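Local coordinates for protein 5-cytosine DNA methyltransferase (Entamoeba histolytica, PDB 3QV2) that probably transfers methyl groups from S-adenosyl-L-methionine to carbon 5 of cytosine in tRNA or DNA, as a Dnmt2-type methyltransferase, at residues I39-N44 and E58-N63; W80-P85 and K106-L111; N12-F17 and E73-N78; S52-E57 and N288-I293. One frame throughout, in Å; residues are numbered along the deposited sequence.

Interaction 1 of 4, residues I39-N44 and E58-N63. With SAH (S-adenosyl-L-homocysteine), chain B; SO4 (sulfate ion), chain C.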
# COMPACT_ATOMS: atom_id res chain seq x y z
N ILE A 39 -4.49 -16.07 4.05
CA ILE A 39 -5.67 -15.94 4.91
C ILE A 39 -5.81 -14.49 5.36
O ILE A 39 -5.18 -14.07 6.33
CB ILE A 39 -5.60 -16.85 6.15
CG1 ILE A 39 -5.64 -18.33 5.73
CG2 ILE A 39 -6.76 -16.56 7.09
CD1 ILE A 39 -4.33 -18.85 5.17
N PRO A 40 -6.64 -13.72 4.65
CA PRO A 40 -6.83 -12.28 4.87
C PRO A 40 -7.73 -11.97 6.06
O PRO A 40 -8.77 -12.61 6.24
CB PRO A 40 -7.50 -11.82 3.57
CG PRO A 40 -8.26 -13.01 3.11
CD PRO A 40 -7.44 -14.21 3.51
N PHE A 41 -7.34 -10.98 6.86
CA PHE A 41 -8.15 -10.48 7.96
C PHE A 41 -8.40 -8.99 7.79
O PHE A 41 -7.45 -8.21 7.67
CB PHE A 41 -7.46 -10.74 9.30
CG PHE A 41 -7.59 -12.15 9.81
CD1 PHE A 41 -8.52 -12.46 10.79
CD2 PHE A 41 -6.79 -13.15 9.30
CE1 PHE A 41 -8.63 -13.76 11.26
CE2 PHE A 41 -6.90 -14.45 9.77
CZ PHE A 41 -7.82 -14.75 10.75
N ASP A 42 -9.66 -8.59 7.79
CA ASP A 42 -10.01 -7.17 7.71
C ASP A 42 -11.50 -6.98 8.01
O ASP A 42 -12.33 -7.81 7.64
CB ASP A 42 -9.65 -6.60 6.34
CG ASP A 42 -9.53 -5.08 6.36
OD1 ASP A 42 -10.44 -4.42 6.89
OD2 ASP A 42 -8.52 -4.56 5.84
N ILE A 43 -11.82 -5.88 8.69
CA ILE A 43 -13.19 -5.61 9.10
C ILE A 43 -13.92 -4.67 8.14
O ILE A 43 -15.12 -4.43 8.29
CB ILE A 43 -13.23 -5.00 10.52
CG1 ILE A 43 -12.48 -3.67 10.54
CG2 ILE A 43 -12.64 -5.97 11.52
CD1 ILE A 43 -12.46 -3.00 11.90
N ASN A 44 -13.19 -4.14 7.16
CA ASN A 44 -13.78 -3.22 6.19
C ASN A 44 -14.58 -3.97 5.13
O ASN A 44 -14.01 -4.63 4.25
CB ASN A 44 -12.69 -2.37 5.54
CG ASN A 44 -13.25 -1.20 4.76
OD1 ASN A 44 -13.65 -1.34 3.61
ND2 ASN A 44 -13.27 -0.03 5.39
N GLU A 58 -12.86 -15.83 1.03
CA GLU A 58 -13.53 -15.02 2.04
C GLU A 58 -12.54 -14.36 3.00
O GLU A 58 -11.54 -14.97 3.38
CB GLU A 58 -14.55 -15.85 2.82
CG GLU A 58 -15.35 -15.04 3.83
CD GLU A 58 -16.44 -15.86 4.48
OE1 GLU A 58 -16.43 -17.10 4.33
OE2 GLU A 58 -17.32 -15.26 5.15
N VAL A 59 -12.83 -13.13 3.39
CA VAL A 59 -12.00 -12.41 4.35
C VAL A 59 -12.52 -12.59 5.77
O VAL A 59 -13.71 -12.42 6.03
CB VAL A 59 -11.97 -10.90 4.04
CG1 VAL A 59 -11.09 -10.18 5.05
CG2 VAL A 59 -11.46 -10.65 2.62
N GLN A 60 -11.62 -12.94 6.68
CA GLN A 60 -11.97 -13.11 8.09
C GLN A 60 -12.19 -11.75 8.75
O GLN A 60 -11.28 -10.91 8.76
CB GLN A 60 -10.88 -13.89 8.83
CG GLN A 60 -10.57 -15.25 8.23
CD GLN A 60 -11.74 -16.21 8.35
OE1 GLN A 60 -12.19 -16.76 7.35
NE2 GLN A 60 -12.22 -16.42 9.56
N VAL A 61 -13.38 -11.54 9.29
CA VAL A 61 -13.74 -10.25 9.87
C VAL A 61 -13.54 -10.20 11.38
O VAL A 61 -13.95 -9.24 12.03
CB VAL A 61 -15.21 -9.88 9.55
CG1 VAL A 61 -15.40 -9.74 8.05
CG2 VAL A 61 -16.16 -10.92 10.11
N LYS A 62 -12.90 -11.23 11.93
CA LYS A 62 -12.58 -11.24 13.35
C LYS A 62 -11.69 -10.05 13.70
O LYS A 62 -10.62 -9.88 13.12
CB LYS A 62 -11.89 -12.55 13.73
CG LYS A 62 -11.56 -12.68 15.21
CD LYS A 62 -12.82 -12.62 16.06
CE LYS A 62 -12.50 -12.75 17.54
NZ LYS A 62 -13.72 -12.78 18.38
N ASN A 63 -12.13 -9.23 14.64
CA ASN A 63 -11.40 -8.02 15.01
C ASN A 63 -10.01 -8.34 15.56
O ASN A 63 -9.87 -9.14 16.48
CB ASN A 63 -12.19 -7.19 16.02
CG ASN A 63 -11.76 -5.73 16.03
OD1 ASN A 63 -10.68 -5.40 16.51
ND2 ASN A 63 -12.62 -4.86 15.52
N SAH B . -2.49 -2.92 2.49
CA SAH B . -3.91 -3.08 2.21
CB SAH B . -4.73 -2.07 2.99
CG SAH B . -4.20 -1.55 4.31
SD SAH B . -5.17 -0.29 5.15
C SAH B . -4.14 -2.96 0.73
O SAH B . -5.26 -2.55 0.30
OXT SAH B . -3.21 -3.27 -0.09
C5' SAH B . -5.53 -0.83 6.81
C4' SAH B . -6.64 -1.81 6.99
O4' SAH B . -6.58 -2.29 8.29
C3' SAH B . -7.93 -1.13 6.84
O3' SAH B . -8.56 -1.60 5.69
C2' SAH B . -8.72 -1.45 8.00
O2' SAH B . -9.96 -1.90 7.62
C1' SAH B . -7.97 -2.50 8.69
N9 SAH B . -8.21 -2.49 10.10
C8 SAH B . -8.18 -1.47 10.98
N7 SAH B . -8.47 -1.98 12.19
C5 SAH B . -8.68 -3.31 12.06
C6 SAH B . -9.01 -4.32 12.97
N6 SAH B . -9.20 -4.02 14.37
N1 SAH B . -9.16 -5.57 12.50
C2 SAH B . -8.99 -5.87 11.21
N3 SAH B . -8.67 -4.92 10.32
C4 SAH B . -8.52 -3.64 10.72
S SO4 C . -13.16 -15.58 20.82
O1 SO4 C . -13.97 -14.37 20.82
O2 SO4 C . -11.77 -15.23 21.11
O3 SO4 C . -13.65 -16.51 21.83
O4 SO4 C . -13.23 -16.21 19.50
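Gln60 bonds to the backbone on either side of Phe41, making a single beta bridge between the two residues. Gln60 N donates to Pro40 O at 2.9 Å, and Asp42 N to Gln60 O at 3.0 Å. Gln60 O also receives a CA-H contact from Phe41.

The apolar contacts lie beside this bridge. Gln60 CB sits over one face of the Phe41 ring, 3.5 Å from its centroid, a CH-pi contact. With CG beside its backbone N (chi1 -57°) and a bend at chi2, the Gln60 chain leads its amide away from the strand. On the other side of the bridge, Val59 CG2 packs on Pro40 CG at 4.0 Å.

Asp42 and Asn63 bind S-adenosyl-L-homocysteine. Asp42 OD1 accepts from ribose O2' at 2.7 Å and OD2 from O3' at 3.0 Å. Asp42 OD1 also takes the backbone N of Asn44 in an Asx turn, which helps fix the carboxylate. Asn63 OD1 accepts from adenine N6 at 2.9 Å, and Ile43 lies against the base.

Residues 39-41 belong to the edge strand 36-41, paired on its other side with strand 11-16. Helix 45-55 covers Pro40 and Val59, and helix 69-74 touches Phe41 and Lys62.

Interaction 2 of 4, residues W80-P85 and K106-L111. With SAH (S-adenosyl-L-homocysteine), chain B.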
# COMPACT_ATOMS: atom_id res chain seq x y z
N TRP A 80 3.75 -13.70 8.15
CA TRP A 80 2.88 -12.58 8.47
C TRP A 80 3.09 -11.42 7.50
O TRP A 80 4.18 -10.86 7.42
CB TRP A 80 3.14 -12.08 9.89
CG TRP A 80 2.54 -12.92 10.98
CD1 TRP A 80 2.01 -14.17 10.86
CD2 TRP A 80 2.38 -12.55 12.35
NE1 TRP A 80 1.55 -14.61 12.08
CE2 TRP A 80 1.76 -13.62 13.01
CE3 TRP A 80 2.71 -11.41 13.09
CZ2 TRP A 80 1.46 -13.60 14.37
CZ3 TRP A 80 2.42 -11.38 14.44
CH2 TRP A 80 1.80 -12.47 15.07
N PHE A 81 2.04 -11.08 6.76
CA PHE A 81 2.03 -9.87 5.95
C PHE A 81 1.07 -8.88 6.59
O PHE A 81 -0.03 -9.25 7.00
CB PHE A 81 1.59 -10.16 4.51
CG PHE A 81 2.63 -10.87 3.69
CD1 PHE A 81 3.89 -11.12 4.21
CD2 PHE A 81 2.35 -11.28 2.40
CE1 PHE A 81 4.84 -11.77 3.45
CE2 PHE A 81 3.30 -11.93 1.64
CZ PHE A 81 4.55 -12.17 2.17
N MET A 82 1.48 -7.61 6.67
CA MET A 82 0.63 -6.61 7.31
C MET A 82 1.01 -5.17 6.98
O MET A 82 2.19 -4.82 6.90
CB MET A 82 0.64 -6.80 8.83
CG MET A 82 1.97 -6.46 9.48
SD MET A 82 1.88 -6.51 11.28
CE MET A 82 1.34 -8.20 11.54
N SER A 83 -0.01 -4.35 6.80
CA SER A 83 0.16 -2.90 6.73
C SER A 83 -0.86 -2.26 7.66
O SER A 83 -1.96 -1.91 7.23
CB SER A 83 -0.00 -2.40 5.29
OG SER A 83 -1.24 -2.82 4.75
N PRO A 84 -0.50 -2.13 8.94
CA PRO A 84 -1.39 -1.63 9.99
C PRO A 84 -1.92 -0.24 9.69
O PRO A 84 -1.29 0.49 8.93
CB PRO A 84 -0.48 -1.59 11.23
CG PRO A 84 0.61 -2.57 10.93
CD PRO A 84 0.84 -2.46 9.46
N PRO A 85 -3.07 0.13 10.29
CA PRO A 85 -3.60 1.48 10.14
C PRO A 85 -2.51 2.52 10.39
O PRO A 85 -1.74 2.38 11.34
CB PRO A 85 -4.66 1.55 11.24
CG PRO A 85 -5.13 0.14 11.38
CD PRO A 85 -3.91 -0.71 11.16
N LYS A 106 -4.20 -0.46 18.49
CA LYS A 106 -4.47 -1.55 19.42
C LYS A 106 -4.31 -2.93 18.78
O LYS A 106 -3.84 -3.87 19.41
CB LYS A 106 -5.88 -1.40 20.01
CG LYS A 106 -6.19 -2.34 21.16
CD LYS A 106 -7.51 -1.99 21.82
CE LYS A 106 -7.78 -2.87 23.03
NZ LYS A 106 -7.91 -4.30 22.66
N SER A 107 -4.71 -3.04 17.51
CA SER A 107 -4.65 -4.32 16.81
C SER A 107 -3.22 -4.79 16.55
O SER A 107 -2.90 -5.96 16.75
CB SER A 107 -5.44 -4.25 15.50
OG SER A 107 -5.06 -3.11 14.73
N VAL A 108 -2.35 -3.88 16.11
CA VAL A 108 -0.98 -4.24 15.78
C VAL A 108 -0.14 -4.50 17.04
O VAL A 108 0.76 -5.33 17.03
CB VAL A 108 -0.30 -3.17 14.90
CG1 VAL A 108 -0.03 -1.91 15.70
CG2 VAL A 108 0.99 -3.72 14.31
N LEU A 109 -0.46 -3.79 18.11
CA LEU A 109 0.21 -4.03 19.39
C LEU A 109 -0.21 -5.38 19.95
O LEU A 109 0.60 -6.11 20.52
CB LEU A 109 -0.13 -2.92 20.39
CG LEU A 109 0.51 -1.55 20.15
CD1 LEU A 109 -0.06 -0.51 21.10
CD2 LEU A 109 2.02 -1.65 20.30
N HIS A 110 -1.49 -5.71 19.77
CA HIS A 110 -2.03 -6.98 20.22
C HIS A 110 -1.29 -8.15 19.59
O HIS A 110 -0.91 -9.10 20.27
CB HIS A 110 -3.52 -7.06 19.88
CG HIS A 110 -4.14 -8.40 20.17
ND1 HIS A 110 -4.12 -8.97 21.43
CD2 HIS A 110 -4.78 -9.27 19.37
CE1 HIS A 110 -4.73 -10.14 21.39
NE2 HIS A 110 -5.14 -10.35 20.15
N LEU A 111 -1.10 -8.08 18.28
CA LEU A 111 -0.45 -9.16 17.54
C LEU A 111 0.96 -9.46 18.04
O LEU A 111 1.35 -10.62 18.13
CB LEU A 111 -0.41 -8.85 16.04
CG LEU A 111 -1.77 -8.73 15.34
CD1 LEU A 111 -1.59 -8.42 13.86
CD2 LEU A 111 -2.59 -9.99 15.54
N SAH B . -2.49 -2.92 2.49
CA SAH B . -3.91 -3.08 2.21
CB SAH B . -4.73 -2.07 2.99
CG SAH B . -4.20 -1.55 4.31
SD SAH B . -5.17 -0.29 5.15
C SAH B . -4.14 -2.96 0.73
O SAH B . -5.26 -2.55 0.30
OXT SAH B . -3.21 -3.27 -0.09
C5' SAH B . -5.53 -0.83 6.81
C4' SAH B . -6.64 -1.81 6.99
O4' SAH B . -6.58 -2.29 8.29
C3' SAH B . -7.93 -1.13 6.84
O3' SAH B . -8.56 -1.60 5.69
C2' SAH B . -8.72 -1.45 8.00
O2' SAH B . -9.96 -1.90 7.62
C1' SAH B . -7.97 -2.50 8.69
N9 SAH B . -8.21 -2.49 10.10
C8 SAH B . -8.18 -1.47 10.98
N7 SAH B . -8.47 -1.98 12.19
C5 SAH B . -8.68 -3.31 12.06
C6 SAH B . -9.01 -4.32 12.97
N6 SAH B . -9.20 -4.02 14.37
N1 SAH B . -9.16 -5.57 12.50
C2 SAH B . -8.99 -5.87 11.21
N3 SAH B . -8.67 -4.92 10.32
C4 SAH B . -8.52 -3.64 10.72
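Leu111 lies against the far end of the Trp80 indole and the tip of Met82. Its CB is 4.1 Å from Trp80 CZ3, and its carbonyl O meets the indole edge in the ring plane, 3.6 Å from CH2. Leu111 CD1 and Met82 CE reach toward each other, tip to tip, at 3.7 Å. The Met82 chain is extended from CA to SD, then bends at chi3 (58°), which turns CE toward Leu111.

One turn earlier, Val108 packs against Pro84. Its CG2, anti to the backbone N, comes within 3.6 Å of Pro84 CG, and the two side chains cross at about a right angle. The same CG2 is a looser neighbour of Met82 SD. No hydrogen bond links the segments, and all the residues that touch are buried.

Beyond the strand, Ser83 OG accepts from the amino N of S-adenosyl-L-homocysteine at 2.6 Å. Pro85 CG lies 3.5 Å from C8 of the adenine, and Ser107 CB approaches N6. Helix segment 106-111 runs nearly antiparallel to strand segment 80-82 (164°), as in the Rossmann-like fold of class I methyltransferases. The strand leads into the Pro-Pro-Cys motif of the C5 family, whose Cys86 is the predicted catalytic residue.

Interaction 3 of 4, residues N12-F17 and E73-N78. With SAH (S-adenosyl-L-homocysteine), chain B; SO4 (sulfate ion), chain D.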
# COMPACT_ATOMS: atom_id res chain seq x y z
N ASN A 12 2.88 -20.01 3.82
CA ASN A 12 1.50 -19.84 4.25
C ASN A 12 1.33 -18.53 5.00
O ASN A 12 1.85 -18.36 6.10
CB ASN A 12 1.07 -21.02 5.12
CG ASN A 12 1.29 -22.36 4.43
OD1 ASN A 12 2.00 -23.22 4.95
ND2 ASN A 12 0.69 -22.53 3.26
N VAL A 13 0.60 -17.59 4.39
CA VAL A 13 0.56 -16.22 4.89
C VAL A 13 -0.75 -15.85 5.56
O VAL A 13 -1.83 -16.14 5.05
CB VAL A 13 0.80 -15.22 3.74
CG1 VAL A 13 0.91 -13.80 4.29
CG2 VAL A 13 2.06 -15.58 2.96
N ILE A 14 -0.65 -15.20 6.72
CA ILE A 14 -1.79 -14.52 7.31
C ILE A 14 -1.74 -13.05 6.91
O ILE A 14 -0.86 -12.31 7.34
CB ILE A 14 -1.80 -14.62 8.84
CG1 ILE A 14 -1.68 -16.07 9.30
CG2 ILE A 14 -3.06 -13.98 9.40
CD1 ILE A 14 -1.72 -16.24 10.81
N GLU A 15 -2.68 -12.64 6.06
CA GLU A 15 -2.68 -11.28 5.52
C GLU A 15 -3.46 -10.33 6.41
O GLU A 15 -4.63 -10.03 6.15
CB GLU A 15 -3.25 -11.29 4.10
CG GLU A 15 -2.94 -10.06 3.27
CD GLU A 15 -3.34 -10.23 1.81
OE1 GLU A 15 -3.14 -9.28 1.03
OE2 GLU A 15 -3.84 -11.31 1.45
N PHE A 16 -2.81 -9.85 7.47
CA PHE A 16 -3.45 -8.93 8.40
C PHE A 16 -3.72 -7.58 7.74
O PHE A 16 -2.91 -7.09 6.95
CB PHE A 16 -2.58 -8.72 9.64
CG PHE A 16 -2.39 -9.97 10.47
CD1 PHE A 16 -3.44 -10.48 11.22
CD2 PHE A 16 -1.17 -10.61 10.51
CE1 PHE A 16 -3.27 -11.62 11.98
CE2 PHE A 16 -0.99 -11.75 11.27
CZ PHE A 16 -2.04 -12.25 12.01
N PHE A 17 -4.86 -6.98 8.07
CA PHE A 17 -5.28 -5.72 7.47
C PHE A 17 -5.18 -5.82 5.95
O PHE A 17 -4.63 -4.95 5.29
CB PHE A 17 -4.40 -4.57 7.98
CG PHE A 17 -4.10 -4.65 9.45
CD1 PHE A 17 -5.02 -4.23 10.40
CD2 PHE A 17 -2.88 -5.16 9.89
CE1 PHE A 17 -4.74 -4.31 11.75
CE2 PHE A 17 -2.60 -5.24 11.24
CZ PHE A 17 -3.53 -4.82 12.17
N GLU A 73 -3.19 -19.60 15.56
CA GLU A 73 -2.34 -20.78 15.45
C GLU A 73 -3.04 -21.91 14.70
O GLU A 73 -2.39 -22.73 14.05
CB GLU A 73 -1.90 -21.25 16.85
CG GLU A 73 -0.54 -21.93 16.87
CD GLU A 73 -0.04 -22.18 18.29
OE1 GLU A 73 1.13 -21.86 18.57
OE2 GLU A 73 -0.82 -22.72 19.11
N SER A 74 -4.37 -21.94 14.77
CA SER A 74 -5.15 -22.96 14.07
C SER A 74 -4.94 -22.86 12.57
O SER A 74 -5.16 -23.83 11.84
CB SER A 74 -6.63 -22.83 14.41
OG SER A 74 -7.20 -21.68 13.81
N LEU A 75 -4.53 -21.69 12.11
CA LEU A 75 -4.29 -21.45 10.69
C LEU A 75 -3.05 -22.19 10.20
O LEU A 75 -2.90 -22.43 9.00
CB LEU A 75 -4.16 -19.95 10.41
CG LEU A 75 -5.45 -19.18 10.13
CD1 LEU A 75 -6.59 -19.65 11.01
CD2 LEU A 75 -5.22 -17.68 10.29
N ASN A 76 -2.16 -22.54 11.12
CA ASN A 76 -0.93 -23.24 10.78
C ASN A 76 -0.15 -22.53 9.68
O ASN A 76 0.29 -23.15 8.71
CB ASN A 76 -1.21 -24.69 10.38
CG ASN A 76 -1.81 -25.50 11.51
OD1 ASN A 76 -2.82 -26.18 11.34
ND2 ASN A 76 -1.19 -25.42 12.69
N CYS A 77 0.01 -21.22 9.82
CA CYS A 77 0.75 -20.43 8.85
C CYS A 77 2.16 -20.15 9.34
O CYS A 77 2.45 -20.29 10.52
CB CYS A 77 0.02 -19.11 8.56
SG CYS A 77 -1.48 -19.28 7.58
N ASN A 78 3.04 -19.77 8.42
CA ASN A 78 4.43 -19.50 8.75
C ASN A 78 4.91 -18.13 8.29
O ASN A 78 6.11 -17.86 8.25
CB ASN A 78 5.33 -20.59 8.17
CG ASN A 78 5.21 -20.71 6.66
OD1 ASN A 78 4.69 -19.81 6.00
ND2 ASN A 78 5.70 -21.81 6.11
N SAH B . -2.49 -2.92 2.49
CA SAH B . -3.91 -3.08 2.21
CB SAH B . -4.73 -2.07 2.99
CG SAH B . -4.20 -1.55 4.31
SD SAH B . -5.17 -0.29 5.15
C SAH B . -4.14 -2.96 0.73
O SAH B . -5.26 -2.55 0.30
OXT SAH B . -3.21 -3.27 -0.09
C5' SAH B . -5.53 -0.83 6.81
C4' SAH B . -6.64 -1.81 6.99
O4' SAH B . -6.58 -2.29 8.29
C3' SAH B . -7.93 -1.13 6.84
O3' SAH B . -8.56 -1.60 5.69
C2' SAH B . -8.72 -1.45 8.00
O2' SAH B . -9.96 -1.90 7.62
C1' SAH B . -7.97 -2.50 8.69
N9 SAH B . -8.21 -2.49 10.10
C8 SAH B . -8.18 -1.47 10.98
N7 SAH B . -8.47 -1.98 12.19
C5 SAH B . -8.68 -3.31 12.06
C6 SAH B . -9.01 -4.32 12.97
N6 SAH B . -9.20 -4.02 14.37
N1 SAH B . -9.16 -5.57 12.50
C2 SAH B . -8.99 -5.87 11.21
N3 SAH B . -8.67 -4.92 10.32
C4 SAH B . -8.52 -3.64 10.72
S SO4 D . 6.38 -24.61 8.23
O1 SO4 D . 5.11 -24.03 8.64
O2 SO4 D . 7.27 -23.56 7.72
O3 SO4 D . 7.01 -25.25 9.38
O4 SO4 D . 6.15 -25.59 7.17
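Asn12 and Asn78 are joined by two hydrogen bonds that use both backbone polar groups of Asn12. Asn12 N donates to Asn78 OD1 at 2.8 Å, with the donor 31° out of the amide carbonyl plane. In return Asn78 N donates to Asn12 O at 3.0 Å, in the carbonyl plane and on a lone pair. The Asn78 amide folds back over its own main chain, with CG between the backbone N and the carbonyl carbon (chi1 58°). This brings OD1 and the backbone N to the same residue.

The other half of that amide is also used. Asn78 ND2 donates to a sulfate oxygen, O2, at 2.8 Å, and to Gln10 O. The sulfate probably comes from the crystallisation liquor and also binds Lys9 and Lys124. The Asn12 amide finds its partners outside the segments: ND2 donates to Thr37 OG1 and Gln10 OE1, while CB packs against Cys77.

Next to the polar pair, Cys77 CB rests against the Asn12 carbonyl, 3.2 Å from its O. The apolar part follows. Cys77 CB lies 3.6 Å from Ile14 CG1. Leu75 CD2 packs on Ile14 CD1 at 3.8 Å, the two side chains crossing at about a right angle.

The turn after helix 69-74 is thus held to strand 11-16 by directed bonds at its outer end and by apolar contacts of Ile14 with Leu75 and Cys77. The sulfate site suggests a locally positive surface that can hold an anion.

Interaction 4 of 4, residues S52-E57 and N288-I293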
# COMPACT_ATOMS: atom_id res chain seq x y z
N SER A 52 -12.42 -10.32 -2.11
CA SER A 52 -13.14 -11.55 -2.45
C SER A 52 -13.45 -11.62 -3.94
O SER A 52 -13.38 -12.68 -4.55
CB SER A 52 -14.42 -11.67 -1.63
OG SER A 52 -14.12 -11.82 -0.25
N LYS A 53 -13.81 -10.48 -4.53
CA LYS A 53 -14.11 -10.41 -5.96
C LYS A 53 -12.91 -10.84 -6.80
O LYS A 53 -13.07 -11.56 -7.79
CB LYS A 53 -14.54 -9.00 -6.35
CG LYS A 53 -14.55 -8.74 -7.86
CD LYS A 53 -15.61 -9.57 -8.57
CE LYS A 53 -15.62 -9.26 -10.06
NZ LYS A 53 -16.72 -9.98 -10.77
N ASN A 54 -11.72 -10.40 -6.41
CA ASN A 54 -10.51 -10.68 -7.17
C ASN A 54 -9.83 -12.00 -6.81
O ASN A 54 -9.25 -12.66 -7.68
CB ASN A 54 -9.52 -9.53 -7.04
CG ASN A 54 -9.99 -8.26 -7.74
OD1 ASN A 54 -9.79 -8.09 -8.94
ND2 ASN A 54 -10.63 -7.38 -6.99
N PHE A 55 -9.90 -12.39 -5.54
CA PHE A 55 -9.18 -13.57 -5.07
C PHE A 55 -10.10 -14.76 -4.78
O PHE A 55 -9.63 -15.84 -4.43
CB PHE A 55 -8.32 -13.23 -3.85
CG PHE A 55 -7.24 -12.23 -4.14
CD1 PHE A 55 -6.13 -12.59 -4.89
CD2 PHE A 55 -7.32 -10.93 -3.66
CE1 PHE A 55 -5.13 -11.67 -5.16
CE2 PHE A 55 -6.33 -10.01 -3.93
CZ PHE A 55 -5.23 -10.38 -4.68
N LYS A 56 -11.40 -14.55 -4.92
CA LYS A 56 -12.38 -15.62 -4.76
C LYS A 56 -12.21 -16.37 -3.43
O LYS A 56 -12.39 -17.58 -3.36
CB LYS A 56 -12.29 -16.61 -5.92
CG LYS A 56 -12.32 -15.95 -7.29
CD LYS A 56 -13.56 -15.08 -7.46
CE LYS A 56 -13.60 -14.44 -8.84
NZ LYS A 56 -14.81 -13.60 -9.04
N GLU A 57 -11.84 -15.63 -2.39
CA GLU A 57 -11.68 -16.21 -1.06
C GLU A 57 -12.29 -15.27 -0.03
O GLU A 57 -12.25 -14.05 -0.20
CB GLU A 57 -10.20 -16.45 -0.75
CG GLU A 57 -9.51 -17.39 -1.72
CD GLU A 57 -8.01 -17.46 -1.49
OE1 GLU A 57 -7.56 -17.21 -0.35
OE2 GLU A 57 -7.28 -17.76 -2.46
N ASN A 288 -5.70 -8.00 -14.58
CA ASN A 288 -7.04 -8.54 -14.38
C ASN A 288 -7.66 -8.12 -13.05
O ASN A 288 -8.88 -8.24 -12.86
CB ASN A 288 -7.04 -10.06 -14.52
CG ASN A 288 -7.09 -10.50 -15.96
OD1 ASN A 288 -7.72 -9.85 -16.79
ND2 ASN A 288 -6.43 -11.61 -16.27
N PHE A 289 -6.83 -7.64 -12.13
CA PHE A 289 -7.34 -7.11 -10.87
C PHE A 289 -8.13 -5.84 -11.14
O PHE A 289 -7.73 -5.01 -11.95
CB PHE A 289 -6.19 -6.82 -9.91
CG PHE A 289 -6.63 -6.33 -8.56
CD1 PHE A 289 -6.74 -7.20 -7.48
CD2 PHE A 289 -6.95 -4.99 -8.37
CE1 PHE A 289 -7.15 -6.74 -6.24
CE2 PHE A 289 -7.37 -4.53 -7.13
CZ PHE A 289 -7.47 -5.41 -6.07
N THR A 290 -9.26 -5.69 -10.46
CA THR A 290 -10.10 -4.51 -10.63
C THR A 290 -10.86 -4.13 -9.36
O THR A 290 -11.37 -5.00 -8.65
CB THR A 290 -11.11 -4.70 -11.79
OG1 THR A 290 -11.92 -3.52 -11.92
CG2 THR A 290 -12.00 -5.90 -11.53
N THR A 291 -10.92 -2.84 -9.08
CA THR A 291 -11.69 -2.33 -7.96
C THR A 291 -13.11 -2.04 -8.43
O THR A 291 -13.98 -1.68 -7.64
CB THR A 291 -11.08 -1.03 -7.40
OG1 THR A 291 -11.13 -0.01 -8.40
CG2 THR A 291 -9.64 -1.26 -6.97
N GLN A 292 -13.33 -2.20 -9.73
CA GLN A 292 -14.63 -1.96 -10.33
C GLN A 292 -15.61 -3.07 -9.98
O GLN A 292 -16.16 -3.74 -10.85
CB GLN A 292 -14.51 -1.85 -11.86
CG GLN A 292 -15.76 -1.36 -12.55
CD GLN A 292 -16.06 0.10 -12.26
OE1 GLN A 292 -15.62 0.99 -12.98
NE2 GLN A 292 -16.81 0.35 -11.19
N ILE A 293 -15.83 -3.27 -8.68
CA ILE A 293 -16.81 -4.23 -8.21
C ILE A 293 -18.20 -3.63 -8.37
O ILE A 293 -18.42 -2.46 -8.07
CB ILE A 293 -16.59 -4.59 -6.73
CG1 ILE A 293 -15.52 -5.67 -6.59
CG2 ILE A 293 -17.89 -5.07 -6.09
CD1 ILE A 293 -14.17 -5.27 -7.13
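This is a surface contact between the C-terminal end of helix 45-55 and the loop that precedes helix 298-306. Its polar part rests on the Asn54 amide, which bonds to a backbone and stacks on a ring. Asn54 OD1 accepts from Thr290 N at 2.9 Å, and Asn54 ND2 donates to Thr290 O at 3.0 Å. The second bond leaves almost exactly in the amide plane and is nearly straight, at 164°. Both bonds end on one residue, so they fix the rotation of the amide. Asn54 ND2 also donates to Ile50 O within its own helix.

The same amide lies over one face of the Phe289 ring, the planes 15° apart, with Asn54 CG 3.4 Å from Phe289 CD1. Phe289 holds its CG anti to the backbone N (chi1 -178°), which lays the ring beneath the amide. The ring also reaches Ile20, a residue of the cofactor site in the Rossmann-like methyltransferase fold. The Phe289 side chain is about 7 Å from the bound S-adenosyl-L-homocysteine at the nearest atoms. At the edge of the Phe289 ring, CE1 meets Phe55 CE2 at 4.1 Å.

Further along, the Lys53 and Ile293 side chains run alongside one another, pointing opposite ways. Lys53 CG touches Ile293 CG1 at 3.5 Å, a tight carbon pair. The lysine bends at chi2 and carries its amino end away. Within the loop, Thr290 OG1 accepts from Gln292 N, forming an ST turn.

From the N terminus, residues 12-17 come first, and interaction 3 closes the loop from them to residues 73-78. Interaction 1 falls wholly within that loop, joining 39-44 to 58-63 around helix 45-55. Interaction 2 follows in series, closing 80-85 onto helix 106-115. Interaction 4 starts at 52-57 and reaches far ahead to 288-293; it crosses interactions 1 and 3 and encloses interaction 2. Strand 11-16 lies between strands 36-41 and 79-82, so backbone hydrogen bonds tie interaction 3 to interactions 1 and 2. These three contacts all reach S-adenosyl-L-homocysteine. Interaction 4 joins a late loop to helix 45-55 and touches interaction 1 through Ser52.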